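Local coordinates for protein Tetur07g02040 (Tetranychus urticae, PDB 6BDJ) that is an intradiol ring-cleavage dioxygenase of the spider mite that binds ferric iron and probably opens catechol-type rings by inserting both atoms of molecular oxygen, at residues W88-D91 with I95-G98; G121-N126 with V131-L136; L136-Y141 with I164-S169; I148-H153 with V158-Q163. All coordinates share one frame; numbering follows the deposited sequence.

Interactions 1 and 4 meet at the ferric ion: Tyr96 and His149 both bind it, and Trp88 of interaction 1 stacks its ring on His149 while its O lies 2.9 Å from His149 N. Interaction 1 also leads into interactions 2 and 3, because Gln89 NE2 lies 2.7 Å from Leu136 O, and Leu136 belongs to both. Interaction 3 continues strand 157-166 beyond interaction 4, where Ile164 N is 2.7 Å from Ile148 O. In interaction 3 the side chain of Pro138 is about 8 Å from the bound Fe (III) ion. Interaction 2 lies farther off, the side chain of Phe133 being about 11 Å from that of His149.

Interaction 1: W88-D91 with I95-G98; sequences WQPD and IYSG. With FE (Fe (III) ion), chain C.
The ferric-iron site receives its ligand Tyr96 from a tight loop in which residues 95-98 double back on residues 88-91, with Pro90 lying over the tyrosine ring. The evidence for the fold-back is a pair of bonds between Asp91 and Ile95. Asp91 N donates to Ile95 O over 2.8 Å at a nearly straight 161°, and Ile95 N returns a longer bond to Asp91 OD1 at 3.3 Å, reaching that oxygen from above the carboxylate plane. The carboxylate has further partners: OD1 meets Ser93 OG, and OD2 forms a salt bridge with Arg60. A bridging water joins the two segments again, donating to Gln89 O at 2.8 Å and accepting from Ser97 N at 2.9 Å.

With CG of Tyr96 beside the backbone N (chi1 -78°), the ring runs alongside Pro90 toward the metal. Pro90 CB forms a CH-pi contact with it, 4.0 Å from the ring centroid and 15° off the normal. At the CE1 corner of the Tyr96 ring, Trp88 CD1 approaches obliquely to 3.9 Å, while the Trp88 indole itself stacks on His149. The proline over its face and the indole near CE1 probably limit the ring's movement, and Tyr96 OH reaches the iron at 1.9 Å. His147, His149 and a water also bind the ferric ion. Tyrosine and histidine ligands around a non-heme ferric ion are the hallmark of intradiol ring-cleavage dioxygenases.

Interaction 2: G121-N126 with V131-L136; sequences GTQVTN and VTFETL
Val131 and Phe133 pack their side chains against Gln123, joining the two outermost strands of the beta-sandwich, which do not pair with each other. The axes of strands 121-124 and 131-136 come no closer than 7.0 Å and run roughly antiparallel at 153°, and no hydrogen bond joins the two segments. Their backbone partners differ: Gly121 and Gln123 bond to Ile87 and Val85 of strand 84-88, Thr122 bonds to Ile51 and Arg53, and 130-136 pairs with strand 64-73. The short connection between them therefore carries the chain from one layer to the other.

The interface is largely apolar. Val131 directs its CG1 branch, which sits beside the backbone N and anti to the carbonyl carbon (chi1 -65°), at Gln123 CB, 3.5 Å away. Val131 CG1 also lies 3.6 Å from Thr125 N and 4.0 Å from Thr125 CG2. Thr125 OG1 is hydrogen-bonded to Ala83 N and Ile80 O.

Farther along, the aliphatic part of Gln123 and the Phe133 side chain lie alongside one another but point opposite ways, the glutamine chain kinking about its CB-CG bond. Val131 and Phe133 also touch Val85 and Ile87, extending the contact to the neighbouring strand. The Phe133 ring meets this layer with CE1 3.5 Å from Gln123 CG and 3.7 Å from Gly121 O, while Thr122 N lies at the ring edge, in its plane.

Interaction 3: L136-Y141 with I164-S169; sequences LFPGHY and IFFDES
Phe166 is met by two consecutive residues, Phe137 and Pro138, and these three side chains make up the whole contact. Phe137 places CE2 over one face of the Phe166 ring, displaced toward its rim, with Phe166 CD1 the closest atom at 3.4 Å. The ring centroids are 4.5 Å apart and the planes are inclined by 48°, so the rings meet at a slant. Pro138 approaches the far end of the same ring: CG is 3.5 Å from Phe166 CE2, and Pro138 CD is 3.6 Å from Phe166 CZ. Pro138 CD also lies over a face of the Phe137 ring, which makes the three groups a compact apolar cluster.

What positions them lies one shell out. Phe137 has CG anti to its own nitrogen (chi1 -168°), which carries the ring to Phe166, and its backbone is held by Ile63 and by a hydrogen bond from Tyr180 OH to Phe137 O. Phe166 precedes Asp167, the N-cap of helix 168-175, and packs on Ile148, Ile206 and Leu65. Pro138 also rests on Ile148, which follows His147 directly in the chain.

The loop carrying Tyr141, which has been seen to bind iron in this protein, though not bound to it in this chain, is thereby packed on the sheet. Phe166 comes within about 5 Å of the His147 side chain, so the cluster belongs to the hydrophobic core behind an intradiol dioxygenase iron site.

Interaction 4: I148-H153 with V158-Q163; sequences IHYRIH and VAHIGQ. With FE (Fe (III) ion), chain C.
His149 and Gln163 face each other as a non-hydrogen-bonded pair of the antiparallel hairpin 148-153/158-163. Followed outward, His149 CB passes Gly162 O at 4.1 Å. ND1 donates to an in-plane water at 2.7 Å, and that water donates to Gly162 O over 2.6 Å. CE1 lies 3.4 Å from Gln163 NE2, whose amide is turned 59° from the imidazole and is held by Gly41 and Arg144. The tip, NE2, binds the ferric ion at 2.3 Å.

Across the sheet, Tyr150 has CG between its backbone N and carbonyl carbon (chi1 76°), laying the ring over Gly162, whose N stands 3.8 Å above the ring centre. Their backbones exchange two hydrogen bonds. A classic beta bulge sets Ala159 and His160 opposite the single Ile152: Ala159 N donates to Ile152 O at 2.8 Å. Val158 CG1 lies over one face of the Arg151 guanidinium, whose NE donates in plane to His153 NE2 at 2.9 Å and whose NH1 forms a salt bridge with Glu42.

Gripped by metal at one nitrogen and a water-linked carbonyl at the other, the His149 imidazole is restrained in its rotation, and the ND1 bond probably makes NE2 a somewhat stronger donor to iron.

Interaction 1: W88-D91 with I95-G98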
loop_
_atom_site.group_PDB
_atom_site.type_symbol
_atom_site.label_atom_id
_atom_site.label_comp_id
_atom_site.label_asym_id
_atom_site.label_seq_id
_atom_site.Cartn_x
_atom_site.Cartn_y
_atom_site.Cartn_z
ATOM N N TRP A 88 1.536 4.120 -1.206
ATOM C CA TRP A 88 0.773 4.911 -2.140
ATOM C C TRP A 88 -0.420 4.120 -2.598
ATOM O O TRP A 88 -0.408 2.874 -2.644
ATOM C CB TRP A 88 1.612 5.422 -3.330
ATOM C CG TRP A 88 2.130 4.345 -4.324
ATOM C CD1 TRP A 88 1.739 4.148 -5.637
ATOM C CD2 TRP A 88 3.177 3.411 -4.088
ATOM N NE1 TRP A 88 2.474 3.142 -6.211
ATOM C CE2 TRP A 88 3.352 2.657 -5.285
ATOM C CE3 TRP A 88 3.965 3.108 -2.981
ATOM C CZ2 TRP A 88 4.302 1.630 -5.395
ATOM C CZ3 TRP A 88 4.917 2.092 -3.099
ATOM C CH2 TRP A 88 5.073 1.371 -4.294
ATOM N N GLN A 89 -1.484 4.857 -2.890
ATOM C CA GLN A 89 -2.770 4.238 -3.173
ATOM C C GLN A 89 -3.638 5.215 -3.977
ATOM O O GLN A 89 -3.435 6.423 -3.943
ATOM C CB GLN A 89 -3.459 3.875 -1.868
ATOM C CG GLN A 89 -3.915 5.086 -1.071
ATOM C CD GLN A 89 -4.564 4.745 0.251
ATOM O OE1 GLN A 89 -3.896 4.376 1.206
ATOM N NE2 GLN A 89 -5.869 4.926 0.325
ATOM N N PRO A 90 -4.644 4.699 -4.666
ATOM C CA PRO A 90 -5.569 5.623 -5.334
ATOM C C PRO A 90 -6.657 6.154 -4.432
ATOM O O PRO A 90 -7.017 5.505 -3.437
ATOM C CB PRO A 90 -6.192 4.754 -6.403
ATOM C CG PRO A 90 -6.169 3.376 -5.841
ATOM C CD PRO A 90 -5.053 3.294 -4.845
ATOM N N ASP A 91 -7.217 7.307 -4.795
ATOM C CA ASP A 91 -8.392 7.836 -4.088
ATOM C C ASP A 91 -9.648 7.012 -4.372
ATOM O O ASP A 91 -9.605 6.063 -5.161
ATOM C CB ASP A 91 -8.572 9.353 -4.338
ATOM C CG ASP A 91 -9.240 9.703 -5.652
ATOM O OD1 ASP A 91 -9.718 8.834 -6.393
ATOM O OD2 ASP A 91 -9.328 10.904 -5.929
ATOM N N ILE A 95 -7.994 7.324 -8.701
ATOM C CA ILE A 95 -6.980 8.227 -9.229
ATOM C C ILE A 95 -5.738 8.221 -8.330
ATOM O O ILE A 95 -5.855 8.233 -7.108
ATOM C CB ILE A 95 -7.527 9.667 -9.298
ATOM C CG1 ILE A 95 -8.730 9.768 -10.247
ATOM C CG2 ILE A 95 -6.459 10.639 -9.754
ATOM C CD1 ILE A 95 -8.531 9.199 -11.652
ATOM N N TYR A 96 -4.570 8.167 -8.959
ATOM C CA TYR A 96 -3.301 8.292 -8.277
ATOM C C TYR A 96 -2.791 9.713 -8.453
ATOM O O TYR A 96 -2.751 10.225 -9.569
ATOM C CB TYR A 96 -2.270 7.353 -8.876
ATOM C CG TYR A 96 -2.434 5.919 -8.432
ATOM C CD1 TYR A 96 -1.838 5.475 -7.284
ATOM C CD2 TYR A 96 -3.212 5.031 -9.163
ATOM C CE1 TYR A 96 -1.963 4.152 -6.869
ATOM C CE2 TYR A 96 -3.350 3.700 -8.768
ATOM C CZ TYR A 96 -2.713 3.261 -7.617
ATOM O OH TYR A 96 -2.880 1.972 -7.206
ATOM N N SER A 97 -2.366 10.313 -7.340
ATOM C CA SER A 97 -1.748 11.637 -7.327
ATOM C C SER A 97 -0.472 11.603 -8.137
ATOM O O SER A 97 0.243 10.603 -8.119
ATOM C CB SER A 97 -1.492 12.094 -5.913
ATOM O OG SER A 97 -0.522 11.344 -5.196
ATOM N N GLY A 98 -0.261 12.650 -8.931
ATOM C CA GLY A 98 0.795 12.663 -9.913
ATOM C C GLY A 98 0.424 12.134 -11.286
ATOM O O GLY A 98 1.075 12.482 -12.277
HETATM FE FE FE C . -2.079 0.390 -7.999
HETATM O O HOH W 1 -2.251 8.764 -4.838
HETATM O O HOH W 2 -0.652 0.757 -9.588
#

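Interaction 2: G121-N126 with V131-L136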
loop_
_atom_site.group_PDB
_atom_site.type_symbol
_atom_site.label_atom_id
_atom_site.label_comp_id
_atom_site.label_asym_id
_atom_site.label_seq_id
_atom_site.Cartn_x
_atom_site.Cartn_y
_atom_site.Cartn_z
ATOM N N GLY A 121 2.804 8.572 1.251
ATOM C CA GLY A 121 3.671 9.015 2.347
ATOM C C GLY A 121 4.742 8.022 2.687
ATOM O O GLY A 121 4.674 6.871 2.242
ATOM N N THR A 122 5.675 8.481 3.514
ATOM C CA THR A 122 6.784 7.708 4.012
ATOM C C THR A 122 6.811 7.802 5.511
ATOM O O THR A 122 6.582 8.880 6.054
ATOM C CB THR A 122 8.107 8.263 3.484
ATOM O OG1 THR A 122 8.028 8.402 2.062
ATOM C CG2 THR A 122 9.260 7.324 3.827
ATOM N N GLN A 123 7.086 6.689 6.193
ATOM C CA GLN A 123 7.403 6.720 7.630
ATOM C C GLN A 123 8.594 5.789 7.935
ATOM O O GLN A 123 8.794 4.768 7.270
ATOM C CB GLN A 123 6.190 6.310 8.458
ATOM C CG GLN A 123 5.034 7.309 8.436
ATOM C CD GLN A 123 5.317 8.501 9.334
ATOM O OE1 GLN A 123 5.886 9.507 8.909
ATOM N NE2 GLN A 123 4.987 8.362 10.586
ATOM N N VAL A 124 9.366 6.146 8.938
ATOM C CA VAL A 124 10.578 5.443 9.306
ATOM C C VAL A 124 10.172 4.587 10.482
ATOM O O VAL A 124 9.531 5.113 11.419
ATOM C CB VAL A 124 11.673 6.447 9.722
ATOM C CG1 VAL A 124 12.950 5.729 10.206
ATOM C CG2 VAL A 124 11.989 7.395 8.567
ATOM N N THR A 125 10.512 3.289 10.429
ATOM C CA THR A 125 10.204 2.359 11.526
ATOM C C THR A 125 10.898 2.786 12.821
ATOM O O THR A 125 12.034 3.277 12.789
ATOM C CB THR A 125 10.628 0.898 11.213
ATOM O OG1 THR A 125 12.025 0.853 10.857
ATOM C CG2 THR A 125 9.767 0.316 10.076
ATOM N N ASN A 126 10.205 2.575 13.944
ATOM C CA ASN A 126 10.716 2.858 15.292
ATOM C C ASN A 126 11.498 1.652 15.861
ATOM O O ASN A 126 11.824 0.729 15.109
ATOM C CB ASN A 126 9.562 3.323 16.205
ATOM C CG ASN A 126 8.494 2.260 16.453
ATOM O OD1 ASN A 126 8.654 1.069 16.157
ATOM N ND2 ASN A 126 7.369 2.715 17.008
ATOM N N VAL A 131 5.461 1.354 11.808
ATOM C CA VAL A 131 4.972 2.656 11.280
ATOM C C VAL A 131 3.447 2.653 11.257
ATOM O O VAL A 131 2.838 1.597 11.161
ATOM C CB VAL A 131 5.449 2.968 9.856
ATOM C CG1 VAL A 131 6.954 3.151 9.825
ATOM C CG2 VAL A 131 5.020 1.882 8.872
ATOM N N THR A 132 2.848 3.835 11.332
ATOM C CA THR A 132 1.408 3.984 11.227
ATOM C C THR A 132 1.111 5.127 10.288
ATOM O O THR A 132 1.719 6.204 10.380
ATOM C CB THR A 132 0.758 4.214 12.601
ATOM O OG1 THR A 132 1.002 3.062 13.418
ATOM C CG2 THR A 132 -0.760 4.414 12.476
ATOM N N PHE A 133 0.185 4.879 9.365
ATOM C CA PHE A 133 -0.277 5.895 8.447
ATOM C C PHE A 133 -1.764 6.153 8.684
ATOM O O PHE A 133 -2.521 5.230 8.943
ATOM C CB PHE A 133 -0.098 5.423 7.014
ATOM C CG PHE A 133 1.320 5.293 6.580
ATOM C CD1 PHE A 133 1.985 6.371 6.061
ATOM C CD2 PHE A 133 1.960 4.067 6.619
ATOM C CE1 PHE A 133 3.287 6.252 5.626
ATOM C CE2 PHE A 133 3.271 3.932 6.189
ATOM C CZ PHE A 133 3.938 5.029 5.700
ATOM N N GLU A 134 -2.171 7.409 8.556
ATOM C CA GLU A 134 -3.587 7.795 8.589
ATOM C C GLU A 134 -3.976 8.032 7.155
ATOM O O GLU A 134 -3.507 8.982 6.536
ATOM C CB GLU A 134 -3.800 9.061 9.417
ATOM C CG GLU A 134 -3.326 8.904 10.856
ATOM C CD GLU A 134 -3.636 10.109 11.730
ATOM O OE1 GLU A 134 -3.833 11.221 11.206
ATOM O OE2 GLU A 134 -3.732 9.922 12.955
ATOM N N THR A 135 -4.789 7.132 6.619
ATOM C CA THR A 135 -5.124 7.151 5.218
ATOM C C THR A 135 -6.601 6.933 5.053
ATOM O O THR A 135 -7.377 7.168 5.978
ATOM C CB THR A 135 -4.262 6.149 4.426
ATOM O OG1 THR A 135 -4.518 6.291 3.031
ATOM C CG2 THR A 135 -4.468 4.714 4.857
ATOM N N LEU A 136 -7.016 6.581 3.845
ATOM C CA LEU A 136 -8.397 6.230 3.593
ATOM C C LEU A 136 -8.426 4.818 3.051
ATOM O O LEU A 136 -7.446 4.346 2.477
ATOM C CB LEU A 136 -8.996 7.186 2.561
ATOM C CG LEU A 136 -8.987 8.694 2.875
ATOM C CD1 LEU A 136 -9.526 9.444 1.665
ATOM C CD2 LEU A 136 -9.796 9.033 4.122
#

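Interaction 3: L136-Y141 with I164-S169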
loop_
_atom_site.group_PDB
_atom_site.type_symbol
_atom_site.label_atom_id
_atom_site.label_comp_id
_atom_site.label_asym_id
_atom_site.label_seq_id
_atom_site.Cartn_x
_atom_site.Cartn_y
_atom_site.Cartn_z
ATOM N N LEU A 136 -7.016 6.581 3.845
ATOM C CA LEU A 136 -8.397 6.230 3.593
ATOM C C LEU A 136 -8.426 4.818 3.051
ATOM O O LEU A 136 -7.446 4.346 2.477
ATOM C CB LEU A 136 -8.996 7.186 2.561
ATOM C CG LEU A 136 -8.987 8.694 2.875
ATOM C CD1 LEU A 136 -9.526 9.444 1.665
ATOM C CD2 LEU A 136 -9.796 9.033 4.122
ATOM N N PHE A 137 -9.562 4.156 3.187
ATOM C CA PHE A 137 -9.777 2.945 2.423
ATOM C C PHE A 137 -9.628 3.286 0.912
ATOM O O PHE A 137 -10.214 4.251 0.439
ATOM C CB PHE A 137 -11.124 2.318 2.748
ATOM C CG PHE A 137 -11.266 0.936 2.198
ATOM C CD1 PHE A 137 -11.657 0.751 0.881
ATOM C CD2 PHE A 137 -10.956 -0.179 2.969
ATOM C CE1 PHE A 137 -11.756 -0.518 0.338
ATOM C CE2 PHE A 137 -11.043 -1.457 2.431
ATOM C CZ PHE A 137 -11.429 -1.626 1.112
ATOM N N PRO A 138 -8.803 2.518 0.170
ATOM C CA PRO A 138 -8.505 2.854 -1.214
ATOM C C PRO A 138 -9.672 2.589 -2.130
ATOM O O PRO A 138 -10.464 1.674 -1.879
ATOM C CB PRO A 138 -7.341 1.932 -1.559
ATOM C CG PRO A 138 -7.593 0.727 -0.741
ATOM C CD PRO A 138 -8.108 1.291 0.575
ATOM N N GLY A 139 -9.782 3.391 -3.183
ATOM C CA GLY A 139 -10.646 3.052 -4.305
ATOM C C GLY A 139 -9.888 2.044 -5.151
ATOM O O GLY A 139 -8.935 1.406 -4.695
ATOM N N HIS A 140 -10.298 1.877 -6.389
ATOM C CA HIS A 140 -9.548 1.018 -7.263
ATOM C C HIS A 140 -9.790 1.356 -8.668
ATOM O O HIS A 140 -10.821 1.923 -9.060
ATOM C CB HIS A 140 -9.959 -0.454 -7.105
ATOM C CG HIS A 140 -11.438 -0.686 -7.186
ATOM N ND1 HIS A 140 -12.086 -0.979 -8.364
ATOM C CD2 HIS A 140 -12.392 -0.638 -6.228
ATOM C CE1 HIS A 140 -13.379 -1.107 -8.125
ATOM N NE2 HIS A 140 -13.589 -0.914 -6.835
ATOM N N TYR A 141 -8.910 0.798 -9.489
ATOM C CA TYR A 141 -8.949 0.899 -10.914
ATOM C C TYR A 141 -9.909 -0.130 -11.480
ATOM O O TYR A 141 -10.473 -0.943 -10.738
ATOM C CB TYR A 141 -7.545 0.541 -11.400
ATOM C CG TYR A 141 -6.756 1.707 -11.892
ATOM C CD1 TYR A 141 -6.503 2.775 -11.070
ATOM C CD2 TYR A 141 -6.260 1.741 -13.181
ATOM C CE1 TYR A 141 -5.763 3.849 -11.506
ATOM C CE2 TYR A 141 -5.529 2.817 -13.631
ATOM C CZ TYR A 141 -5.288 3.874 -12.783
ATOM O OH TYR A 141 -4.565 4.976 -13.188
ATOM N N ILE A 164 -0.877 -4.430 -0.328
ATOM C CA ILE A 164 -1.744 -4.750 0.786
ATOM C C ILE A 164 -3.141 -4.977 0.220
ATOM O O ILE A 164 -3.673 -4.139 -0.508
ATOM C CB ILE A 164 -1.770 -3.590 1.789
ATOM C CG1 ILE A 164 -0.350 -3.254 2.250
ATOM C CG2 ILE A 164 -2.658 -3.931 2.976
ATOM C CD1 ILE A 164 -0.206 -1.967 3.024
ATOM N N PHE A 165 -3.738 -6.106 0.569
ATOM C CA PHE A 165 -5.090 -6.455 0.141
ATOM C C PHE A 165 -6.038 -6.446 1.331
ATOM O O PHE A 165 -5.617 -6.403 2.481
ATOM C CB PHE A 165 -5.055 -7.814 -0.558
ATOM C CG PHE A 165 -4.192 -7.818 -1.793
ATOM C CD1 PHE A 165 -4.647 -7.241 -2.959
ATOM C CD2 PHE A 165 -2.901 -8.331 -1.774
ATOM C CE1 PHE A 165 -3.854 -7.197 -4.103
ATOM C CE2 PHE A 165 -2.097 -8.308 -2.912
ATOM C CZ PHE A 165 -2.583 -7.754 -4.089
ATOM N N PHE A 166 -7.327 -6.488 1.023
ATOM C CA PHE A 166 -8.398 -6.451 2.033
ATOM C C PHE A 166 -9.233 -7.714 1.984
ATOM O O PHE A 166 -9.404 -8.330 0.907
ATOM C CB PHE A 166 -9.249 -5.216 1.825
ATOM C CG PHE A 166 -8.460 -3.954 1.970
ATOM C CD1 PHE A 166 -8.302 -3.377 3.214
ATOM C CD2 PHE A 166 -7.778 -3.414 0.890
ATOM C CE1 PHE A 166 -7.539 -2.218 3.382
ATOM C CE2 PHE A 166 -7.005 -2.268 1.043
ATOM C CZ PHE A 166 -6.888 -1.670 2.299
ATOM N N ASP A 167 -9.740 -8.120 3.152
ATOM C CA ASP A 167 -10.590 -9.315 3.212
ATOM C C ASP A 167 -11.885 -8.991 2.480
ATOM O O ASP A 167 -12.335 -7.835 2.506
ATOM C CB ASP A 167 -10.812 -9.808 4.656
ATOM C CG ASP A 167 -11.687 -8.874 5.469
ATOM O OD1 ASP A 167 -11.190 -7.797 5.862
ATOM O OD2 ASP A 167 -12.880 -9.211 5.704
ATOM N N GLU A 168 -12.428 -9.989 1.787
ATOM C CA GLU A 168 -13.519 -9.785 0.829
ATOM C C GLU A 168 -14.753 -9.211 1.508
ATOM O O GLU A 168 -15.429 -8.352 0.944
ATOM C CB GLU A 168 -13.871 -11.102 0.144
ATOM N N SER A 169 -15.027 -9.693 2.717
ATOM C CA SER A 169 -16.192 -9.263 3.478
ATOM C C SER A 169 -16.111 -7.780 3.832
ATOM O O SER A 169 -17.071 -7.051 3.639
ATOM C CB SER A 169 -16.326 -10.109 4.745
ATOM O OG SER A 169 -15.263 -9.841 5.639
#

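Interaction 4: I148-H153 with V158-Q163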
loop_
_atom_site.group_PDB
_atom_site.type_symbol
_atom_site.label_atom_id
_atom_site.label_comp_id
_atom_site.label_asym_id
_atom_site.label_seq_id
_atom_site.Cartn_x
_atom_site.Cartn_y
_atom_site.Cartn_z
ATOM N N ILE A 148 -3.385 -1.241 -1.482
ATOM C CA ILE A 148 -2.435 -0.188 -1.176
ATOM C C ILE A 148 -1.056 -0.734 -1.472
ATOM O O ILE A 148 -0.700 -1.836 -1.004
ATOM C CB ILE A 148 -2.496 0.202 0.306
ATOM C CG1 ILE A 148 -3.868 0.818 0.641
ATOM C CG2 ILE A 148 -1.383 1.209 0.658
ATOM C CD1 ILE A 148 -4.142 1.037 2.128
ATOM N N HIS A 149 -0.264 0.025 -2.213
ATOM C CA HIS A 149 1.109 -0.346 -2.435
ATOM C C HIS A 149 2.008 0.057 -1.308
ATOM O O HIS A 149 1.724 1.036 -0.611
ATOM C CB HIS A 149 1.663 0.364 -3.622
ATOM C CG HIS A 149 1.016 0.024 -4.898
ATOM N ND1 HIS A 149 1.548 -0.914 -5.768
ATOM C CD2 HIS A 149 -0.087 0.522 -5.488
ATOM C CE1 HIS A 149 0.788 -0.974 -6.844
ATOM N NE2 HIS A 149 -0.206 -0.115 -6.694
ATOM N N TYR A 150 3.149 -0.627 -1.213
ATOM C CA TYR A 150 4.177 -0.290 -0.241
ATOM C C TYR A 150 5.539 -0.711 -0.759
ATOM O O TYR A 150 5.665 -1.698 -1.495
ATOM C CB TYR A 150 3.895 -0.901 1.138
ATOM C CG TYR A 150 4.180 -2.378 1.242
ATOM C CD1 TYR A 150 3.214 -3.322 0.920
ATOM C CD2 TYR A 150 5.410 -2.832 1.674
ATOM C CE1 TYR A 150 3.480 -4.685 1.010
ATOM C CE2 TYR A 150 5.693 -4.182 1.756
ATOM C CZ TYR A 150 4.726 -5.109 1.424
ATOM O OH TYR A 150 5.036 -6.458 1.526
ATOM N N ARG A 151 6.549 0.049 -0.377
ATOM C CA ARG A 151 7.912 -0.202 -0.761
ATOM C C ARG A 151 8.797 0.180 0.400
ATOM O O ARG A 151 8.583 1.219 1.030
ATOM C CB ARG A 151 8.244 0.619 -1.997
ATOM C CG ARG A 151 9.713 0.774 -2.307
ATOM C CD ARG A 151 9.883 1.189 -3.768
ATOM N NE ARG A 151 11.195 1.760 -3.991
ATOM C CZ ARG A 151 11.790 1.998 -5.162
ATOM N NH1 ARG A 151 11.235 1.675 -6.330
ATOM N NH2 ARG A 151 13.003 2.566 -5.160
ATOM N N ILE A 152 9.773 -0.668 0.704
ATOM C CA ILE A 152 10.622 -0.514 1.896
ATOM C C ILE A 152 12.082 -0.396 1.529
ATOM O O ILE A 152 12.631 -1.259 0.842
ATOM C CB ILE A 152 10.458 -1.682 2.869
ATOM C CG1 ILE A 152 8.973 -1.826 3.205
ATOM C CG2 ILE A 152 11.272 -1.435 4.137
ATOM C CD1 ILE A 152 8.607 -3.115 3.887
ATOM N N HIS A 153 12.721 0.656 2.034
ATOM C CA HIS A 153 14.154 0.831 1.883
ATOM C C HIS A 153 14.791 0.579 3.220
ATOM O O HIS A 153 14.318 1.097 4.235
ATOM C CB HIS A 153 14.522 2.230 1.423
ATOM C CG HIS A 153 13.956 2.605 0.091
ATOM N ND1 HIS A 153 14.243 3.808 -0.519
ATOM C CD2 HIS A 153 13.147 1.929 -0.764
ATOM C CE1 HIS A 153 13.635 3.864 -1.687
ATOM N NE2 HIS A 153 12.955 2.740 -1.858
ATOM N N VAL A 158 16.527 -1.156 -1.883
ATOM C CA VAL A 158 15.106 -1.402 -2.025
ATOM C C VAL A 158 14.934 -2.848 -1.577
ATOM O O VAL A 158 15.212 -3.768 -2.336
ATOM C CB VAL A 158 14.615 -1.226 -3.477
ATOM C CG1 VAL A 158 13.090 -1.271 -3.511
ATOM C CG2 VAL A 158 15.137 0.071 -4.085
ATOM N N ALA A 159 14.502 -3.041 -0.338
ATOM C CA ALA A 159 14.481 -4.345 0.273
ATOM C C ALA A 159 13.254 -5.177 -0.073
ATOM O O ALA A 159 13.332 -6.415 -0.109
ATOM C CB ALA A 159 14.631 -4.195 1.775
ATOM N N HIS A 160 12.123 -4.509 -0.308
ATOM C CA HIS A 160 10.845 -5.196 -0.455
ATOM C C HIS A 160 9.792 -4.283 -1.027
ATOM O O HIS A 160 9.652 -3.150 -0.586
ATOM C CB HIS A 160 10.373 -5.739 0.903
ATOM C CG HIS A 160 9.302 -6.781 0.801
ATOM N ND1 HIS A 160 9.551 -8.123 0.987
ATOM C CD2 HIS A 160 7.978 -6.677 0.536
ATOM C CE1 HIS A 160 8.424 -8.802 0.842
ATOM N NE2 HIS A 160 7.452 -7.947 0.579
ATOM N N ILE A 161 9.056 -4.775 -2.006
ATOM C CA ILE A 161 7.960 -4.069 -2.642
ATOM C C ILE A 161 6.770 -5.009 -2.606
ATOM O O ILE A 161 6.884 -6.208 -2.923
ATOM C CB ILE A 161 8.258 -3.734 -4.113
ATOM C CG1 ILE A 161 9.407 -2.743 -4.216
ATOM C CG2 ILE A 161 7.000 -3.182 -4.817
ATOM C CD1 ILE A 161 9.958 -2.569 -5.623
ATOM N N GLY A 162 5.621 -4.483 -2.253
ATOM C CA GLY A 162 4.428 -5.304 -2.187
ATOM C C GLY A 162 3.152 -4.527 -2.309
ATOM O O GLY A 162 3.139 -3.352 -2.732
ATOM N N GLN A 163 2.077 -5.248 -2.013
ATOM C CA GLN A 163 0.732 -4.733 -2.068
ATOM C C GLN A 163 -0.052 -5.291 -0.910
ATOM O O GLN A 163 0.087 -6.453 -0.565
ATOM C CB GLN A 163 0.075 -5.098 -3.388
ATOM C CG GLN A 163 0.662 -4.316 -4.552
ATOM C CD GLN A 163 -0.032 -4.556 -5.881
ATOM O OE1 GLN A 163 -1.212 -4.933 -5.926
ATOM N NE2 GLN A 163 0.695 -4.324 -6.970
HETATM FE FE FE C . -2.079 0.390 -7.999
HETATM O O HOH W 3 3.701 -2.468 -5.156
HETATM O O HOH W 2 -0.652 0.757 -9.588
#